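Local coordinates for protein beta-galactosidase (PDB 4OIF) that probably hydrolyses terminal non-reducing beta-D-galactose residues of beta-D-galactosides, as a zinc-containing trimeric enzyme of glycoside hydrolase family 42, at residues A[13-25]-A[40-54]. Numbering follows the deposited sequence.
Sequences NFILHGGDYNPDQ and MKLSHTNTFTVGVFA
The Tyr-21 ring lies between Met-40 CE, centred over one face at 3.7 Å from the ring centroid, and Pro-23 CD on the opposite face. Val-50 CG2 is at its edge. These segments belong to a beta-alpha-beta unit of the TIM barrel. The Met-40 chain is extended, and SD stands farther off above the same face, a Met-aromatic contact; Asp-36 binds the Tyr-21 hydroxyl. The His-17 ring has Thr-45 CG2 over one face and His-44 O at its edge. With CG anti to the backbone N (chi1 -175°), His-17 donates from ND1 to His-44 O in the ring plane at 2.8 Å. NE2 bonds to Tyr-359.

Strands 16-21 and 47-50 run parallel, joined through helix 30-42, and strand 356-359 flanks 16-21 on its other edge. Gly-19 N bonds to Thr-47 O, Thr-49 N to Gly-19 O, and Tyr-21 N to Thr-49 O. Thr-45 CG2 packs on Gly-18 CA.

Asn-46 OD1 accepts two hydrogen bonds, from His-17 N at 2.9 Å and from Thr-47 OG1 at 2.6 Å. The edge of the Phe-14 ring, at CE1, meets the Asn-46 amide, with the planes 73° apart. An alanine in place of Asn-46 would probably leave His-17 N without its acceptor and Thr-47 OG1 free to turn. On the face of the sheet that carries Asp-20 and Thr-49, a water accepts from Thr-49 OG1 and donates to Asp-20 OD1 at 2.6 Å.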
loop_
_atom_site.group_PDB
_atom_site.type_symbol
_atom_site.label_atom_id
_atom_site.label_comp_id
_atom_site.label_asym_id
_atom_site.label_seq_id
_atom_site.Cartn_x
_atom_site.Cartn_y
_atom_site.Cartn_z
ATOM N N ASN A 13 -9.649 34.537 35.524
ATOM C CA ASN A 13 -11.084 34.814 35.526
ATOM C C ASN A 13 -11.523 35.254 34.138
ATOM O O ASN A 13 -12.491 36.004 33.977
ATOM C CB ASN A 13 -11.436 35.892 36.563
ATOM C CG ASN A 13 -10.920 37.276 36.172
ATOM O OD1 ASN A 13 -9.865 37.411 35.551
ATOM N ND2 ASN A 13 -11.673 38.312 36.536
ATOM N N PHE A 14 -10.789 34.789 33.135
ATOM C CA PHE A 14 -11.071 35.126 31.752
ATOM C C PHE A 14 -10.796 33.928 30.861
ATOM O O PHE A 14 -10.016 33.052 31.220
ATOM C CB PHE A 14 -10.233 36.322 31.308
ATOM C CG PHE A 14 -8.754 36.110 31.443
ATOM C CD1 PHE A 14 -8.011 35.635 30.374
ATOM C CD2 PHE A 14 -8.104 36.396 32.633
ATOM C CE1 PHE A 14 -6.645 35.437 30.486
ATOM C CE2 PHE A 14 -6.746 36.202 32.762
ATOM C CZ PHE A 14 -6.008 35.717 31.687
ATOM N N ILE A 15 -11.434 33.886 29.698
ATOM C CA ILE A 15 -11.191 32.805 28.757
ATOM C C ILE A 15 -9.847 33.030 28.075
ATOM O O ILE A 15 -9.630 34.064 27.444
ATOM C CB ILE A 15 -12.310 32.693 27.715
ATOM C CG1 ILE A 15 -13.492 31.926 28.312
ATOM C CG2 ILE A 15 -11.807 31.974 26.477
ATOM C CD1 ILE A 15 -14.838 32.482 27.932
ATOM N N LEU A 16 -8.940 32.074 28.242
ATOM C CA LEU A 16 -7.605 32.187 27.676
ATOM C C LEU A 16 -7.709 32.313 26.167
ATOM O O LEU A 16 -8.468 31.597 25.547
ATOM C CB LEU A 16 -6.743 30.978 28.036
ATOM C CG LEU A 16 -6.944 30.395 29.435
ATOM C CD1 LEU A 16 -5.980 29.242 29.644
ATOM C CD2 LEU A 16 -6.774 31.472 30.508
ATOM N N HIS A 17 -6.956 33.234 25.584
ATOM C CA HIS A 17 -6.919 33.345 24.140
ATOM C C HIS A 17 -5.481 33.573 23.715
ATOM O O HIS A 17 -4.832 34.501 24.184
ATOM C CB HIS A 17 -7.818 34.480 23.656
ATOM C CG HIS A 17 -7.928 34.570 22.168
ATOM N ND1 HIS A 17 -7.890 35.772 21.493
ATOM C CD2 HIS A 17 -8.087 33.613 21.224
ATOM C CE1 HIS A 17 -8.018 35.550 20.195
ATOM N NE2 HIS A 17 -8.143 34.248 20.004
ATOM N N GLY A 18 -4.969 32.714 22.842
ATOM C CA GLY A 18 -3.592 32.871 22.409
ATOM C C GLY A 18 -3.093 31.547 21.899
ATOM O O GLY A 18 -3.775 30.930 21.095
ATOM N N GLY A 19 -1.934 31.097 22.369
ATOM C CA GLY A 19 -1.406 29.809 21.941
ATOM C C GLY A 19 0.113 29.640 21.979
ATOM O O GLY A 19 0.834 30.395 22.636
ATOM N N ASP A 20 0.605 28.627 21.277
ATOM C CA ASP A 20 2.033 28.355 21.267
ATOM C C ASP A 20 2.815 29.548 20.723
ATOM O O ASP A 20 2.540 30.060 19.631
ATOM C CB ASP A 20 2.339 27.105 20.442
ATOM C CG ASP A 20 1.926 25.818 21.147
ATOM O OD1 ASP A 20 0.930 25.828 21.903
ATOM O OD2 ASP A 20 2.607 24.793 20.953
ATOM N N TYR A 21 3.783 30.005 21.501
ATOM C CA TYR A 21 4.599 31.140 21.094
ATOM C C TYR A 21 6.066 30.700 21.117
ATOM O O TYR A 21 6.553 30.193 22.136
ATOM C CB TYR A 21 4.335 32.359 22.007
ATOM C CG TYR A 21 5.204 33.559 21.711
ATOM C CD1 TYR A 21 5.337 34.030 20.415
ATOM C CD2 TYR A 21 5.880 34.228 22.727
ATOM C CE1 TYR A 21 6.130 35.115 20.124
ATOM C CE2 TYR A 21 6.682 35.324 22.443
ATOM C CZ TYR A 21 6.802 35.757 21.133
ATOM O OH TYR A 21 7.590 36.842 20.809
ATOM N N ASN A 22 6.758 30.876 19.992
ATOM C CA ASN A 22 8.127 30.366 19.844
ATOM C C ASN A 22 9.171 31.410 19.481
ATOM O O ASN A 22 9.800 31.319 18.427
ATOM C CB ASN A 22 8.151 29.263 18.793
ATOM C CG ASN A 22 7.302 28.085 19.187
ATOM O OD1 ASN A 22 7.580 27.430 20.187
ATOM N ND2 ASN A 22 6.258 27.809 18.415
ATOM N N PRO A 23 9.374 32.396 20.366
ATOM C CA PRO A 23 10.374 33.439 20.137
ATOM C C PRO A 23 11.783 32.865 20.053
ATOM O O PRO A 23 12.661 33.511 19.492
ATOM C CB PRO A 23 10.224 34.344 21.366
ATOM C CG PRO A 23 9.679 33.435 22.425
ATOM C CD PRO A 23 8.753 32.520 21.697
ATOM N N ASP A 24 11.985 31.666 20.588
ATOM C CA ASP A 24 13.295 31.023 20.536
ATOM C C ASP A 24 13.734 30.770 19.084
ATOM O O ASP A 24 14.908 30.525 18.813
ATOM C CB ASP A 24 13.294 29.713 21.355
ATOM C CG ASP A 24 12.046 28.850 21.113
ATOM O OD1 ASP A 24 10.902 29.370 21.174
ATOM O OD2 ASP A 24 12.214 27.636 20.859
ATOM N N GLN A 25 12.794 30.853 18.147
ATOM C CA GLN A 25 13.132 30.749 16.732
ATOM C C GLN A 25 13.429 32.106 16.099
ATOM O O GLN A 25 13.748 32.186 14.913
ATOM C CB GLN A 25 12.005 30.080 15.966
ATOM C CG GLN A 25 11.645 28.714 16.474
ATOM C CD GLN A 25 10.375 28.203 15.833
ATOM O OE1 GLN A 25 10.003 28.639 14.742
ATOM N NE2 GLN A 25 9.690 27.290 16.517
ATOM N N MET A 40 0.001 41.104 19.468
ATOM C CA MET A 40 -0.672 40.425 20.548
ATOM C C MET A 40 -1.752 41.339 21.084
ATOM O O MET A 40 -2.885 40.903 21.307
ATOM C CB MET A 40 0.314 40.032 21.638
ATOM C CG MET A 40 1.081 38.767 21.301
ATOM S SD MET A 40 2.419 38.396 22.442
ATOM C CE MET A 40 3.067 36.891 21.695
ATOM N N LYS A 41 -1.430 42.620 21.252
ATOM C CA LYS A 41 -2.496 43.546 21.637
ATOM C C LYS A 41 -3.598 43.617 20.568
ATOM O O LYS A 41 -4.777 43.484 20.877
ATOM C CB LYS A 41 -1.931 44.933 21.932
ATOM C CG LYS A 41 -0.886 44.907 23.056
ATOM C CD LYS A 41 -0.664 46.285 23.658
ATOM C CE LYS A 41 -0.393 47.324 22.589
ATOM N NZ LYS A 41 -0.169 48.694 23.126
ATOM N N LEU A 42 -3.221 43.772 19.305
ATOM C CA LEU A 42 -4.238 43.956 18.273
ATOM C C LEU A 42 -5.143 42.738 18.078
ATOM O O LEU A 42 -6.283 42.880 17.632
ATOM C CB LEU A 42 -3.590 44.336 16.938
ATOM C CG LEU A 42 -2.884 45.698 16.941
ATOM C CD1 LEU A 42 -2.124 45.916 15.647
ATOM C CD2 LEU A 42 -3.862 46.827 17.177
ATOM N N SER A 43 -4.651 41.553 18.421
ATOM C CA SER A 43 -5.424 40.322 18.221
ATOM C C SER A 43 -6.212 39.923 19.463
ATOM O O SER A 43 -6.942 38.928 19.456
ATOM C CB SER A 43 -4.502 39.172 17.798
ATOM O OG SER A 43 -3.471 38.967 18.750
ATOM N N HIS A 44 -6.064 40.718 20.518
ATOM C CA HIS A 44 -6.690 40.448 21.812
ATOM C C HIS A 44 -6.373 39.031 22.272
ATOM O O HIS A 44 -7.259 38.250 22.623
ATOM C CB HIS A 44 -8.199 40.670 21.749
ATOM C CG HIS A 44 -8.589 41.948 21.077
ATOM N ND1 HIS A 44 -8.857 43.106 21.776
ATOM C CD2 HIS A 44 -8.748 42.253 19.768
ATOM C CE1 HIS A 44 -9.172 44.066 20.925
ATOM N NE2 HIS A 44 -9.110 43.577 19.702
ATOM N N THR A 45 -5.089 38.711 22.246
ATOM C CA THR A 45 -4.602 37.479 22.822
ATOM C C THR A 45 -3.894 37.781 24.135
ATOM O O THR A 45 -3.269 38.829 24.265
ATOM C CB THR A 45 -3.654 36.779 21.872
ATOM O OG1 THR A 45 -2.758 37.754 21.312
ATOM C CG2 THR A 45 -4.448 36.124 20.772
ATOM N N ASN A 46 -3.975 36.857 25.090
ATOM C CA ASN A 46 -3.506 37.109 26.449
ATOM C C ASN A 46 -2.678 35.972 27.055
ATOM O O ASN A 46 -2.008 36.144 28.075
ATOM C CB ASN A 46 -4.711 37.397 27.352
ATOM C CG ASN A 46 -5.800 36.340 27.231
ATOM O OD1 ASN A 46 -5.534 35.142 27.312
ATOM N ND2 ASN A 46 -7.035 36.782 27.025
ATOM N N THR A 47 -2.739 34.801 26.441
ATOM C CA THR A 47 -2.112 33.630 27.031
ATOM C C THR A 47 -1.253 32.909 26.007
ATOM O O THR A 47 -1.695 32.646 24.884
ATOM C CB THR A 47 -3.166 32.677 27.604
ATOM O OG1 THR A 47 -3.974 33.397 28.542
ATOM C CG2 THR A 47 -2.502 31.494 28.312
ATOM N N PHE A 48 -0.012 32.613 26.387
ATOM C CA PHE A 48 0.913 32.006 25.433
ATOM C C PHE A 48 1.704 30.846 26.032
ATOM O O PHE A 48 2.274 30.953 27.119
ATOM C CB PHE A 48 1.851 33.080 24.867
ATOM C CG PHE A 48 1.112 34.251 24.291
ATOM C CD1 PHE A 48 0.611 34.205 23.002
ATOM C CD2 PHE A 48 0.867 35.378 25.062
ATOM C CE1 PHE A 48 -0.097 35.271 22.488
ATOM C CE2 PHE A 48 0.158 36.449 24.549
ATOM C CZ PHE A 48 -0.327 36.396 23.266
ATOM N N THR A 49 1.712 29.738 25.302
ATOM C CA THR A 49 2.436 28.549 25.686
ATOM C C THR A 49 3.870 28.615 25.189
ATOM O O THR A 49 4.122 28.520 23.985
ATOM C CB THR A 49 1.766 27.302 25.128
ATOM O OG1 THR A 49 0.404 27.273 25.562
ATOM C CG2 THR A 49 2.478 26.064 25.614
ATOM N N VAL A 50 4.806 28.782 26.121
ATOM C CA VAL A 50 6.195 29.025 25.760
ATOM C C VAL A 50 7.099 27.866 26.175
ATOM O O VAL A 50 6.857 27.198 27.189
ATOM C CB VAL A 50 6.688 30.355 26.380
ATOM C CG1 VAL A 50 8.130 30.662 25.973
ATOM C CG2 VAL A 50 5.774 31.481 25.932
ATOM N N GLY A 51 8.110 27.607 25.352
ATOM C CA GLY A 51 9.140 26.634 25.664
ATOM C C GLY A 51 8.906 25.185 25.269
ATOM O O GLY A 51 9.667 24.319 25.702
ATOM N N VAL A 52 7.888 24.905 24.449
ATOM C CA VAL A 52 7.511 23.513 24.162
ATOM C C VAL A 52 8.664 22.741 23.505
ATOM O O VAL A 52 8.920 21.578 23.827
ATOM C CB VAL A 52 6.249 23.425 23.272
ATOM C CG1 VAL A 52 5.836 21.979 23.077
ATOM C CG2 VAL A 52 5.107 24.188 23.902
ATOM N N PHE A 53 9.386 23.401 22.611
ATOM C CA PHE A 53 10.524 22.766 21.979
ATOM C C PHE A 53 11.777 23.605 22.148
ATOM O O PHE A 53 12.608 23.689 21.241
ATOM C CB PHE A 53 10.224 22.509 20.505
ATOM C CG PHE A 53 9.003 21.664 20.293
ATOM C CD1 PHE A 53 9.041 20.299 20.548
ATOM C CD2 PHE A 53 7.816 22.230 19.878
ATOM C CE1 PHE A 53 7.919 19.505 20.372
ATOM C CE2 PHE A 53 6.686 21.443 19.700
ATOM C CZ PHE A 53 6.738 20.077 19.956
ATOM N N ALA A 54 11.932 24.188 23.334
ATOM C CA ALA A 54 12.985 25.174 23.569
ATOM C C ALA A 54 14.218 24.647 24.312
ATOM O O ALA A 54 15.057 25.441 24.754
ATOM C CB ALA A 54 12.407 26.347 24.318
HETATM O O HOH W 1 -1.029 26.635 23.380
HETATM O O HOH W 2 8.914 29.031 23.067
HETATM O O HOH W 3 6.140 26.781 22.603
HETATM O O HOH W 4 9.843 26.071 21.687
#